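Local coordinates for protein Xaa-Pro dipeptidase (Pyrococcus horikoshii, PDB 1WY2) that probably splits dipeptides that carry a C-terminal proline after a nonpolar residue, as a homodimeric metallopeptidase with two metal ions per subunit, at residues A150-A164 against A198-I211. Sequence-based numbering, arbitrary orientation.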
loop_
_atom_site.group_PDB
_atom_site.type_symbol
_atom_site.label_atom_id
_atom_site.label_comp_id
_atom_site.label_asym_id
_atom_site.label_seq_id
_atom_site.Cartn_x
_atom_site.Cartn_y
_atom_site.Cartn_z
ATOM N N ALA A 150 -9.913 0.227 -21.880
ATOM C CA ALA A 150 -9.504 -1.171 -21.756
ATOM C C ALA A 150 -10.232 -2.029 -22.782
ATOM O O ALA A 150 -9.632 -2.878 -23.439
ATOM C CB ALA A 150 -9.800 -1.687 -20.351
ATOM N N ILE A 151 -11.534 -1.802 -22.906
ATOM C CA ILE A 151 -12.352 -2.555 -23.848
ATOM C C ILE A 151 -11.839 -2.381 -25.274
ATOM O O ILE A 151 -11.776 -3.342 -26.042
ATOM C CB ILE A 151 -13.830 -2.102 -23.754
ATOM C CG1 ILE A 151 -14.397 -2.503 -22.389
ATOM C CG2 ILE A 151 -14.652 -2.726 -24.876
ATOM C CD1 ILE A 151 -15.812 -2.005 -22.130
ATOM N N GLU A 152 -11.453 -1.158 -25.616
ATOM C CA GLU A 152 -10.953 -0.858 -26.951
ATOM C C GLU A 152 -9.570 -1.467 -27.187
ATOM O O GLU A 152 -9.231 -1.846 -28.310
ATOM C CB GLU A 152 -10.889 0.661 -27.144
ATOM C CG GLU A 152 -10.734 1.115 -28.587
ATOM C CD GLU A 152 -11.917 0.720 -29.450
ATOM O OE1 GLU A 152 -13.069 0.882 -28.990
ATOM O OE2 GLU A 152 -11.697 0.255 -30.588
ATOM N N GLU A 153 -8.781 -1.569 -26.122
ATOM C CA GLU A 153 -7.428 -2.108 -26.207
ATOM C C GLU A 153 -7.371 -3.630 -26.184
ATOM O O GLU A 153 -6.420 -4.232 -26.686
ATOM C CB GLU A 153 -6.581 -1.561 -25.060
ATOM C CG GLU A 153 -5.134 -2.024 -25.077
ATOM C CD GLU A 153 -4.395 -1.574 -26.321
ATOM O OE1 GLU A 153 -4.420 -0.362 -26.618
ATOM O OE2 GLU A 153 -3.786 -2.431 -26.998
ATOM N N ILE A 154 -8.387 -4.251 -25.600
ATOM C CA ILE A 154 -8.425 -5.701 -25.503
ATOM C C ILE A 154 -8.778 -6.383 -26.820
ATOM O O ILE A 154 -9.849 -6.163 -27.389
ATOM C CB ILE A 154 -9.417 -6.141 -24.405
ATOM C CG1 ILE A 154 -8.837 -5.787 -23.032
ATOM C CG2 ILE A 154 -9.699 -7.634 -24.512
ATOM C CD1 ILE A 154 -9.808 -5.952 -21.885
ATOM N N THR A 155 -7.850 -7.205 -27.297
ATOM C CA THR A 155 -8.018 -7.961 -28.533
ATOM C C THR A 155 -7.148 -9.206 -28.415
ATOM O O THR A 155 -6.226 -9.250 -27.599
ATOM C CB THR A 155 -7.556 -7.157 -29.771
ATOM O OG1 THR A 155 -6.189 -6.767 -29.604
ATOM C CG2 THR A 155 -8.416 -5.917 -29.960
ATOM N N GLU A 156 -7.438 -10.220 -29.221
ATOM C CA GLU A 156 -6.655 -11.445 -29.175
ATOM C C GLU A 156 -5.182 -11.118 -29.396
ATOM O O GLU A 156 -4.840 -10.315 -30.266
ATOM C CB GLU A 156 -7.152 -12.426 -30.242
ATOM C CG GLU A 156 -7.083 -11.894 -31.662
ATOM C CD GLU A 156 -8.051 -12.600 -32.594
ATOM O OE1 GLU A 156 -9.275 -12.468 -32.382
ATOM O OE2 GLU A 156 -7.595 -13.286 -33.531
ATOM N N GLY A 157 -4.316 -11.726 -28.590
ATOM C CA GLY A 157 -2.887 -11.495 -28.717
ATOM C C GLY A 157 -2.308 -10.520 -27.707
ATOM O O GLY A 157 -1.121 -10.583 -27.386
ATOM N N LYS A 158 -3.140 -9.613 -27.205
ATOM C CA LYS A 158 -2.690 -8.619 -26.235
ATOM C C LYS A 158 -2.354 -9.243 -24.882
ATOM O O LYS A 158 -3.021 -10.174 -24.434
ATOM C CB LYS A 158 -3.772 -7.552 -26.034
ATOM C CG LYS A 158 -4.263 -6.890 -27.310
ATOM C CD LYS A 158 -3.198 -5.994 -27.921
ATOM C CE LYS A 158 -3.822 -4.909 -28.790
ATOM N NZ LYS A 158 -2.904 -3.754 -28.986
ATOM N N LYS A 159 -1.312 -8.723 -24.239
ATOM C CA LYS A 159 -0.908 -9.208 -22.925
ATOM C C LYS A 159 -1.716 -8.440 -21.871
ATOM O O LYS A 159 -1.824 -7.216 -21.940
ATOM C CB LYS A 159 0.591 -8.971 -22.719
ATOM C CG LYS A 159 1.116 -9.437 -21.373
ATOM C CD LYS A 159 2.630 -9.269 -21.264
ATOM C CE LYS A 159 3.365 -10.165 -22.250
ATOM N NZ LYS A 159 4.845 -10.105 -22.066
ATOM N N GLU A 160 -2.287 -9.158 -20.906
ATOM C CA GLU A 160 -3.096 -8.537 -19.854
ATOM C C GLU A 160 -2.397 -7.351 -19.195
ATOM O O GLU A 160 -2.976 -6.272 -19.056
ATOM C CB GLU A 160 -3.446 -9.561 -18.775
ATOM C CG GLU A 160 -4.216 -10.772 -19.278
ATOM C CD GLU A 160 -4.472 -11.784 -18.178
ATOM O OE1 GLU A 160 -3.719 -11.778 -17.181
ATOM O OE2 GLU A 160 -5.415 -12.593 -18.312
ATOM N N ARG A 161 -1.151 -7.560 -18.788
ATOM C CA ARG A 161 -0.373 -6.516 -18.129
ATOM C C ARG A 161 -0.187 -5.272 -18.990
ATOM O O ARG A 161 -0.137 -4.158 -18.470
ATOM C CB ARG A 161 0.997 -7.061 -17.729
ATOM C CG ARG A 161 1.909 -6.026 -17.089
ATOM C CD ARG A 161 2.378 -6.494 -15.732
ATOM N NE ARG A 161 2.852 -7.873 -15.780
ATOM C CZ ARG A 161 2.960 -8.658 -14.716
ATOM N NH1 ARG A 161 2.628 -8.202 -13.518
ATOM N NH2 ARG A 161 3.388 -9.906 -14.853
ATOM N N GLU A 162 -0.074 -5.456 -20.302
ATOM C CA GLU A 162 0.110 -4.318 -21.191
ATOM C C GLU A 162 -1.167 -3.492 -21.273
ATOM O O GLU A 162 -1.114 -2.266 -21.388
ATOM C CB GLU A 162 0.554 -4.793 -22.583
ATOM C CG GLU A 162 2.025 -5.195 -22.618
ATOM C CD GLU A 162 2.462 -5.799 -23.941
ATOM O OE1 GLU A 162 1.918 -5.411 -24.996
ATOM O OE2 GLU A 162 3.372 -6.650 -23.921
ATOM N N VAL A 163 -2.313 -4.166 -21.208
ATOM C CA VAL A 163 -3.589 -3.464 -21.238
ATOM C C VAL A 163 -3.666 -2.647 -19.949
ATOM O O VAL A 163 -4.045 -1.473 -19.959
ATOM C CB VAL A 163 -4.781 -4.454 -21.290
ATOM C CG1 VAL A 163 -6.099 -3.697 -21.147
ATOM C CG2 VAL A 163 -4.753 -5.224 -22.606
ATOM N N ALA A 164 -3.294 -3.275 -18.840
ATOM C CA ALA A 164 -3.314 -2.601 -17.547
ATOM C C ALA A 164 -2.415 -1.371 -17.578
ATOM O O ALA A 164 -2.799 -0.298 -17.115
ATOM C CB ALA A 164 -2.860 -3.560 -16.448
ATOM N N ALA A 198 -3.729 -8.265 -13.466
ATOM C CA ALA A 198 -3.194 -8.406 -14.820
ATOM C C ALA A 198 -1.848 -9.128 -14.817
ATOM O O ALA A 198 -0.956 -8.781 -14.042
ATOM C CB ALA A 198 -3.053 -7.033 -15.467
ATOM N N SER A 199 -1.706 -10.117 -15.696
ATOM C CA SER A 199 -0.476 -10.904 -15.775
ATOM C C SER A 199 0.136 -10.928 -17.176
ATOM O O SER A 199 -0.261 -10.169 -18.058
ATOM C CB SER A 199 -0.751 -12.341 -15.324
ATOM O OG SER A 199 -1.492 -13.048 -16.305
ATOM N N ASP A 200 1.110 -11.811 -17.376
ATOM C CA ASP A 200 1.767 -11.921 -18.672
ATOM C C ASP A 200 0.966 -12.747 -19.671
ATOM O O ASP A 200 1.332 -12.842 -20.843
ATOM C CB ASP A 200 3.167 -12.517 -18.507
ATOM C CG ASP A 200 4.117 -11.573 -17.807
ATOM O OD1 ASP A 200 4.276 -10.431 -18.290
ATOM O OD2 ASP A 200 4.703 -11.965 -16.778
ATOM N N LYS A 201 -0.129 -13.343 -19.208
ATOM C CA LYS A 201 -0.973 -14.148 -20.081
ATOM C C LYS A 201 -1.491 -13.310 -21.238
ATOM O O LYS A 201 -1.856 -12.150 -21.057
ATOM C CB LYS A 201 -2.172 -14.712 -19.313
ATOM C CG LYS A 201 -3.161 -15.471 -20.199
ATOM C CD LYS A 201 -4.392 -15.923 -19.422
ATOM C CE LYS A 201 -5.346 -16.720 -20.301
ATOM N NZ LYS A 201 -5.846 -15.950 -21.474
ATOM N N ARG A 202 -1.519 -13.893 -22.430
ATOM C CA ARG A 202 -2.033 -13.176 -23.582
ATOM C C ARG A 202 -3.495 -13.545 -23.780
ATOM O O ARG A 202 -3.891 -14.699 -23.610
ATOM C CB ARG A 202 -1.213 -13.493 -24.835
ATOM C CG ARG A 202 0.150 -12.805 -24.826
ATOM C CD ARG A 202 0.933 -13.017 -26.109
ATOM N NE ARG A 202 2.232 -12.347 -26.049
ATOM C CZ ARG A 202 2.409 -11.031 -26.129
ATOM N NH1 ARG A 202 1.369 -10.221 -26.281
ATOM N NH2 ARG A 202 3.631 -10.522 -26.051
ATOM N N ILE A 203 -4.296 -12.545 -24.118
ATOM C CA ILE A 203 -5.723 -12.727 -24.335
ATOM C C ILE A 203 -6.002 -13.497 -25.629
ATOM O O ILE A 203 -5.348 -13.274 -26.646
ATOM C CB ILE A 203 -6.414 -11.346 -24.367
ATOM C CG1 ILE A 203 -6.181 -10.646 -23.023
ATOM C CG2 ILE A 203 -7.903 -11.494 -24.657
ATOM C CD1 ILE A 203 -6.595 -9.191 -22.994
ATOM N N GLU A 204 -6.970 -14.408 -25.585
ATOM C CA GLU A 204 -7.320 -15.206 -26.762
ATOM C C GLU A 204 -8.771 -14.971 -27.152
ATOM O O GLU A 204 -9.593 -14.600 -26.311
ATOM C CB GLU A 204 -7.130 -16.700 -26.479
ATOM C CG GLU A 204 -5.796 -17.076 -25.855
ATOM C CD GLU A 204 -5.637 -18.578 -25.701
ATOM O OE1 GLU A 204 -5.340 -19.254 -26.711
ATOM O OE2 GLU A 204 -5.821 -19.085 -24.574
ATOM N N ARG A 205 -9.097 -15.188 -28.423
ATOM C CA ARG A 205 -10.473 -15.003 -28.867
ATOM C C ARG A 205 -11.349 -16.030 -28.154
ATOM O O ARG A 205 -10.958 -17.187 -27.999
ATOM C CB ARG A 205 -10.588 -15.166 -30.390
ATOM C CG ARG A 205 -12.012 -14.998 -30.914
ATOM C CD ARG A 205 -12.050 -14.871 -32.429
ATOM N NE ARG A 205 -11.636 -13.545 -32.883
ATOM C CZ ARG A 205 -12.421 -12.470 -32.868
ATOM N NH1 ARG A 205 -13.666 -12.560 -32.426
ATOM N NH2 ARG A 205 -11.962 -11.302 -33.297
ATOM N N GLY A 206 -12.525 -15.594 -27.713
ATOM C CA GLY A 206 -13.433 -16.477 -27.004
ATOM C C GLY A 206 -13.254 -16.355 -25.499
ATOM O O GLY A 206 -13.973 -16.976 -24.721
ATOM N N ASP A 207 -12.284 -15.544 -25.093
ATOM C CA ASP A 207 -11.984 -15.326 -23.680
ATOM C C ASP A 207 -12.957 -14.397 -22.968
ATOM O O ASP A 207 -13.356 -13.371 -23.514
ATOM C CB ASP A 207 -10.597 -14.686 -23.520
ATOM C CG ASP A 207 -9.480 -15.694 -23.394
ATOM O OD1 ASP A 207 -9.732 -16.910 -23.531
ATOM O OD2 ASP A 207 -8.332 -15.249 -23.155
ATOM N N LEU A 208 -13.338 -14.766 -21.749
ATOM C CA LEU A 208 -14.152 -13.886 -20.921
ATOM C C LEU A 208 -13.033 -13.031 -20.333
ATOM O O LEU A 208 -11.959 -13.556 -20.029
ATOM C CB LEU A 208 -14.828 -14.651 -19.779
ATOM C CG LEU A 208 -16.261 -15.146 -19.975
ATOM C CD1 LEU A 208 -16.609 -16.139 -18.882
ATOM C CD2 LEU A 208 -17.222 -13.961 -19.955
ATOM N N VAL A 209 -13.253 -11.729 -20.189
ATOM C CA VAL A 209 -12.223 -10.869 -19.617
ATOM C C VAL A 209 -12.852 -9.970 -18.564
ATOM O O VAL A 209 -13.747 -9.176 -18.866
ATOM C CB VAL A 209 -11.548 -9.975 -20.685
ATOM C CG1 VAL A 209 -10.358 -9.235 -20.063
ATOM C CG2 VAL A 209 -11.091 -10.823 -21.869
ATOM N N VAL A 210 -12.397 -10.120 -17.326
ATOM C CA VAL A 210 -12.898 -9.310 -16.225
ATOM C C VAL A 210 -11.952 -8.122 -16.080
ATOM O O VAL A 210 -10.734 -8.297 -16.005
ATOM C CB VAL A 210 -12.930 -10.117 -14.902
ATOM C CG1 VAL A 210 -13.395 -9.225 -13.748
ATOM C CG2 VAL A 210 -13.862 -11.312 -15.047
ATOM N N ILE A 211 -12.524 -6.921 -16.063
ATOM C CA ILE A 211 -11.764 -5.678 -15.941
ATOM C C ILE A 211 -12.211 -4.972 -14.664
ATOM O O ILE A 211 -13.310 -4.425 -14.605
ATOM C CB ILE A 211 -12.045 -4.754 -17.149
ATOM C CG1 ILE A 211 -11.775 -5.512 -18.454
ATOM C CG2 ILE A 211 -11.174 -3.502 -17.071
ATOM C CD1 ILE A 211 -12.401 -4.865 -19.679
HETATM O O HOH W 1 0.052 -6.341 -13.139
#
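Glu160 turns its carboxylate onto Ser199, and OE1 takes two bonds there: it receives Ser199 N on its anti lone pair (3.0 Å), whereas Ser199 OG, 2.7 Å from OE1, comes from above the carboxylate plane. With CG anti to the carbonyl carbon (chi1 -59°) and an extended chain, the buried acid also reaches Arg190 through OE1 and Ser187 through OE2. Were this acid cut back to alanine, Ser199 N and OG would probably lose a shared acceptor and Arg190 one counter-charge. Backbone pairing continues the join: Glu160 N bonds Lys201 O, and Ile203 N meets Lys158 O at 2.7 Å, nearly straight (172°), around a single Lys159-Arg202 beta bridge. The extended side chain of Arg202 brings NH1 to Gly157 O (2.7 Å), with Lys159 CE over one guanidinium face. Arg161 NH2 forms a salt bridge to Asp200 OD2 (3.1 Å), its hydrogen bond weak, while Ala198 O lies over a face of the Arg161 guanidinium. Deeper, Ile154 CD1 and Ile211 CD1 meet tip to tip at 3.6 Å, and the Ile203 side chain crosses Ile154 at about a right angle. Thus the linker and the start of helix 160-173 pair with loop 198-203, while the end of helix 130-153 packs on strand 208-217, which carries metal ligand Asp212.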